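Side-chain contacts in enterotoxin-like toxin X (Staphylococcus aureus, PDB 5U75), which helps Staphylococcus aureus evade innate immunity by binding sialylated glycoproteins on human neutrophils, blocking phagocytosis and killing: residues 93-96 and 97-101; 102-106 and 107-111. One frame throughout, in Å; residues are numbered along the deposited sequence.

Interaction 1 (93-96 and 97-101); sequences KELD and HIIRF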
loop_
_atom_site.group_PDB
_atom_site.type_symbol
_atom_site.label_atom_id
_atom_site.label_comp_id
_atom_site.label_asym_id
_atom_site.label_seq_id
_atom_site.Cartn_x
_atom_site.Cartn_y
_atom_site.Cartn_z
ATOM N N LYS A 93 -10.599 2.730 3.016
ATOM C CA LYS A 93 -10.147 3.693 2.025
ATOM C C LYS A 93 -8.836 4.314 2.472
ATOM O O LYS A 93 -7.895 4.445 1.698
ATOM C CB LYS A 93 -11.189 4.776 1.754
ATOM C CG LYS A 93 -10.779 5.736 0.652
ATOM C CD LYS A 93 -11.852 6.794 0.404
ATOM C CE LYS A 93 -11.534 7.616 -0.824
ATOM N NZ LYS A 93 -12.347 8.873 -0.826
ATOM N N GLU A 94 -8.789 4.686 3.749
ATOM C CA GLU A 94 -7.603 5.294 4.326
ATOM C C GLU A 94 -6.401 4.344 4.351
ATOM O O GLU A 94 -5.305 4.701 3.951
ATOM C CB GLU A 94 -7.940 5.735 5.738
ATOM C CG GLU A 94 -6.919 6.636 6.362
ATOM C CD GLU A 94 -7.439 7.207 7.652
ATOM O OE1 GLU A 94 -8.379 8.029 7.638
ATOM O OE2 GLU A 94 -6.867 6.829 8.689
ATOM N N LEU A 95 -6.625 3.127 4.826
ATOM C CA LEU A 95 -5.532 2.143 4.951
ATOM C C LEU A 95 -5.022 1.687 3.582
ATOM O O LEU A 95 -3.809 1.640 3.334
ATOM C CB LEU A 95 -6.028 0.959 5.785
ATOM C CG LEU A 95 -4.988 0.029 6.374
ATOM C CD1 LEU A 95 -3.966 0.809 7.212
ATOM C CD2 LEU A 95 -5.693 -1.042 7.204
ATOM N N ASP A 96 -5.955 1.365 2.691
ATOM C CA ASP A 96 -5.629 1.127 1.261
ATOM C C ASP A 96 -4.767 2.250 0.675
ATOM O O ASP A 96 -3.736 2.012 0.045
ATOM C CB ASP A 96 -6.928 0.918 0.463
ATOM C CG ASP A 96 -6.699 0.832 -1.028
ATOM O OD1 ASP A 96 -6.120 -0.175 -1.520
ATOM O OD2 ASP A 96 -7.097 1.797 -1.706
ATOM N N HIS A 97 -5.154 3.494 0.931
ATOM C CA HIS A 97 -4.406 4.627 0.434
ATOM C C HIS A 97 -2.977 4.657 0.926
ATOM O O HIS A 97 -2.039 4.745 0.136
ATOM C CB HIS A 97 -5.058 5.975 0.785
ATOM C CG HIS A 97 -4.312 7.121 0.206
ATOM N ND1 HIS A 97 -4.503 7.538 -1.091
ATOM C CD2 HIS A 97 -3.274 7.842 0.689
ATOM C CE1 HIS A 97 -3.653 8.509 -1.365
ATOM N NE2 HIS A 97 -2.887 8.704 -0.303
ATOM N N ILE A 98 -2.829 4.598 2.244
ATOM C CA ILE A 98 -1.509 4.720 2.865
ATOM C C ILE A 98 -0.604 3.553 2.459
ATOM O O ILE A 98 0.574 3.748 2.159
ATOM C CB ILE A 98 -1.631 4.827 4.405
ATOM C CG1 ILE A 98 -2.386 6.120 4.768
ATOM C CG2 ILE A 98 -0.257 4.776 5.065
ATOM C CD1 ILE A 98 -2.811 6.209 6.218
ATOM N N ILE A 99 -1.171 2.348 2.420
ATOM C CA ILE A 99 -0.418 1.187 1.981
ATOM C C ILE A 99 0.078 1.355 0.551
ATOM O O ILE A 99 1.260 1.135 0.291
ATOM C CB ILE A 99 -1.219 -0.115 2.137
ATOM C CG1 ILE A 99 -1.340 -0.445 3.623
ATOM C CG2 ILE A 99 -0.549 -1.272 1.389
ATOM C CD1 ILE A 99 -2.395 -1.485 3.931
ATOM N N ARG A 100 -0.793 1.739 -0.372
ATOM C CA ARG A 100 -0.350 1.883 -1.769
ATOM C C ARG A 100 0.641 3.024 -1.933
ATOM O O ARG A 100 1.578 2.916 -2.728
ATOM C CB ARG A 100 -1.532 2.007 -2.727
ATOM C CG ARG A 100 -2.460 0.824 -2.670
ATOM C CD ARG A 100 -3.245 0.625 -3.952
ATOM N NE ARG A 100 -4.477 -0.085 -3.709
ATOM C CZ ARG A 100 -5.266 -0.635 -4.631
ATOM N NH1 ARG A 100 -4.930 -0.635 -5.915
ATOM N NH2 ARG A 100 -6.393 -1.213 -4.248
ATOM N N PHE A 101 0.483 4.104 -1.148
ATOM C CA PHE A 101 1.487 5.165 -1.106
ATOM C C PHE A 101 2.894 4.629 -0.775
ATOM O O PHE A 101 3.877 4.974 -1.443
ATOM C CB PHE A 101 1.071 6.244 -0.089
ATOM C CG PHE A 101 2.019 7.395 -0.010
ATOM C CD1 PHE A 101 3.141 7.344 0.820
ATOM C CD2 PHE A 101 1.790 8.556 -0.755
ATOM C CE1 PHE A 101 4.019 8.423 0.908
ATOM C CE2 PHE A 101 2.661 9.633 -0.663
ATOM C CZ PHE A 101 3.772 9.572 0.166
#

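Interaction 2 (102-106 and 107-111); sequences AHISY and GLYMG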
loop_
_atom_site.group_PDB
_atom_site.type_symbol
_atom_site.label_atom_id
_atom_site.label_comp_id
_atom_site.label_asym_id
_atom_site.label_seq_id
_atom_site.Cartn_x
_atom_site.Cartn_y
_atom_site.Cartn_z
ATOM N N ALA A 102 2.968 3.751 0.227
ATOM C CA ALA A 102 4.228 3.092 0.601
ATOM C C ALA A 102 4.807 2.239 -0.538
ATOM O O ALA A 102 6.027 2.220 -0.757
ATOM C CB ALA A 102 4.027 2.262 1.845
ATOM N N HIS A 103 3.936 1.570 -1.285
ATOM C CA HIS A 103 4.380 0.838 -2.496
ATOM C C HIS A 103 4.911 1.745 -3.591
ATOM O O HIS A 103 5.964 1.459 -4.192
ATOM C CB HIS A 103 3.276 -0.059 -3.039
ATOM C CG HIS A 103 3.011 -1.258 -2.193
ATOM N ND1 HIS A 103 3.499 -2.508 -2.500
ATOM C CD2 HIS A 103 2.329 -1.401 -1.032
ATOM C CE1 HIS A 103 3.111 -3.370 -1.583
ATOM N NE2 HIS A 103 2.398 -2.725 -0.679
ATOM N N ILE A 104 4.209 2.849 -3.851
ATOM C CA ILE A 104 4.674 3.846 -4.804
ATOM C C ILE A 104 6.091 4.319 -4.456
ATOM O O ILE A 104 6.907 4.549 -5.378
ATOM C CB ILE A 104 3.669 5.029 -4.963
ATOM C CG1 ILE A 104 2.426 4.548 -5.721
ATOM C CG2 ILE A 104 4.324 6.227 -5.681
ATOM C CD1 ILE A 104 1.281 5.537 -5.768
ATOM N N SER A 105 6.408 4.424 -3.156
ATOM C CA SER A 105 7.763 4.841 -2.722
ATOM C C SER A 105 8.911 3.899 -3.117
ATOM O O SER A 105 10.070 4.303 -3.004
ATOM C CB SER A 105 7.820 5.088 -1.195
ATOM O OG SER A 105 7.890 3.875 -0.458
ATOM N N TYR A 106 8.629 2.650 -3.520
ATOM C CA TYR A 106 9.683 1.804 -4.127
ATOM C C TYR A 106 9.593 1.695 -5.652
ATOM O O TYR A 106 10.446 1.048 -6.271
ATOM C CB TYR A 106 9.749 0.406 -3.501
ATOM C CG TYR A 106 8.560 -0.503 -3.737
ATOM C CD1 TYR A 106 8.267 -1.010 -5.019
ATOM C CD2 TYR A 106 7.758 -0.912 -2.679
ATOM C CE1 TYR A 106 7.196 -1.844 -5.224
ATOM C CE2 TYR A 106 6.688 -1.771 -2.881
ATOM C CZ TYR A 106 6.424 -2.224 -4.163
ATOM O OH TYR A 106 5.381 -3.055 -4.383
ATOM N N GLY A 107 8.549 2.261 -6.245
ATOM C CA GLY A 107 8.372 2.229 -7.695
ATOM C C GLY A 107 7.054 1.703 -8.222
ATOM O O GLY A 107 6.859 1.690 -9.440
ATOM N N LEU A 108 6.132 1.275 -7.353
ATOM C CA LEU A 108 4.840 0.793 -7.844
ATOM C C LEU A 108 4.102 1.915 -8.592
ATOM O O LEU A 108 4.198 3.085 -8.232
ATOM C CB LEU A 108 3.957 0.197 -6.738
ATOM C CG LEU A 108 2.826 -0.706 -7.253
ATOM C CD1 LEU A 108 3.360 -2.043 -7.772
ATOM C CD2 LEU A 108 1.774 -0.950 -6.189
ATOM N N TYR A 109 3.434 1.539 -9.673
ATOM C CA TYR A 109 2.644 2.464 -10.518
ATOM C C TYR A 109 3.427 3.535 -11.271
ATOM O O TYR A 109 2.826 4.509 -11.751
ATOM C CB TYR A 109 1.482 3.124 -9.741
ATOM C CG TYR A 109 0.498 2.183 -9.103
ATOM C CD1 TYR A 109 0.075 1.017 -9.748
ATOM C CD2 TYR A 109 -0.059 2.477 -7.868
ATOM C CE1 TYR A 109 -0.839 0.172 -9.166
ATOM C CE2 TYR A 109 -0.977 1.635 -7.282
ATOM C CZ TYR A 109 -1.367 0.482 -7.921
ATOM O OH TYR A 109 -2.281 -0.332 -7.322
ATOM N N MET A 110 4.735 3.358 -11.410
ATOM C CA MET A 110 5.532 4.250 -12.226
ATOM C C MET A 110 5.679 3.620 -13.597
ATOM O O MET A 110 5.585 2.399 -13.740
ATOM C CB MET A 110 6.878 4.489 -11.562
ATOM C CG MET A 110 6.723 5.342 -10.318
ATOM S SD MET A 110 8.249 5.612 -9.405
ATOM C CE MET A 110 7.800 7.052 -8.438
ATOM N N GLY A 111 5.893 4.460 -14.603
ATOM C CA GLY A 111 6.046 3.997 -15.979
ATOM C C GLY A 111 4.716 3.756 -16.652
ATOM O O GLY A 111 3.712 4.353 -16.286
#

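Interaction 1 (93-96 and 97-101)
Asp96 and Arg100, one turn apart on helix 92-104 of the beta-grasp domain, form an i to i+4 salt bridge along the helix. A single carboxylate oxygen does the work: Asp96 OD1 accepts from Arg100 NE at 2.7 Å and from Arg100 NH2 at 2.9 Å. The two nitrogens arrive on the syn side but from opposite faces of the carboxylate plane, while OD1 lies almost in the guanidinium plane, at its edge; the two flat groups stand 87° apart. A chi1 of 173° sets the Asp96 carboxylate beside its own carbonyl carbon, toward the next turn, where the Arg100 chain, extended from CG to NE, meets it side-on. Other partners hold the far ends: Tyr35 OH bonds Asp96 OD2, and Arg100 NH1 bonds Lys135 O. The two donors on OD1 and the tyrosine on OD2 probably favour the charged form of Asp96.

The tightly packed part is apolar. Leu95 CG meets Ile99 CD1 at 3.9 Å, the two chains crossing obliquely, and both press on strands 118-123 and 151-160 of the sheet. In one of its two conformers, Glu94 lays CG alongside Ile98 CD1 and sends OE2 to a salt bridge with Lys43 NZ. Lys93 marks the loose side: partly exposed, it leaves its side chain no nearer than 5.7 Å to 97-101 and takes part through its carbonyl, which accepts from His97 N. Within the apolar pair, Ile99 CG1 rests 3.2 Å from Leu95 O, the acceptor of its own backbone N-H.

Interaction 2 (102-106 and 107-111)
Leu108 folds back beside His103 and Tyr106 where helix 92-104 ends in a Schellman motif. It lies alongside both, pointing the same way: Leu108 CD2 meets His103 CB at 3.6 Å, and Leu108 CB lies 4.1 Å from Tyr106 CE1. The Tyr106 ring, its CG set between backbone N and carbonyl carbon (chi1 67°), lies with one face over His103 O and puts its OH 2.7 Å from His103 ND1, in the imidazole plane at the ring edge. Ile104 and Tyr109 instead cross at about a right angle, Ile104 CD1 touching the ring edge at Tyr109 CD2 (3.9 Å), while Leu108 CD2 sits over one face of that ring, toward its rim.

Gly107, at phi 127°, reverses the chain. Its N bonds Ile104 O at 2.9 Å from above the carbonyl plane and makes a weak bond to His103 O. Leu108 N reaches His103 O at 3.2 Å, on the face opposite Tyr106 N. Helix 23-35 packs on Ile104 and Tyr109. The chemistry implies a helix end whose His103 and Ile104 carbonyls are taken up by Gly107 and Leu108 N-H groups beside the Leu108 side chain, the His103–Tyr106 bond probably helping orient both rings.

The two interactions come in series along one chain, their centres 13 Å apart, and share helix 92-104: interaction 1 occupies its first turns, interaction 2 its C-terminal end and the loop leading toward strand 118-123. Both pack against the mixed sheet, notably strands 75-86 and 151-160. Their direct join is a probable hydrogen bond of 3.0 Å from Arg100 NH1 to Tyr109 OH, which also bonds Ser133 O. Lys135 belongs to the sialyl Lewis X pocket; the side chain of Arg100 is about 8 Å from the bound galactose and that of Asp96 about 9 Å from the sialic acid, with Tyr109 about 11 Å from galactose, consistent with a second-shell position.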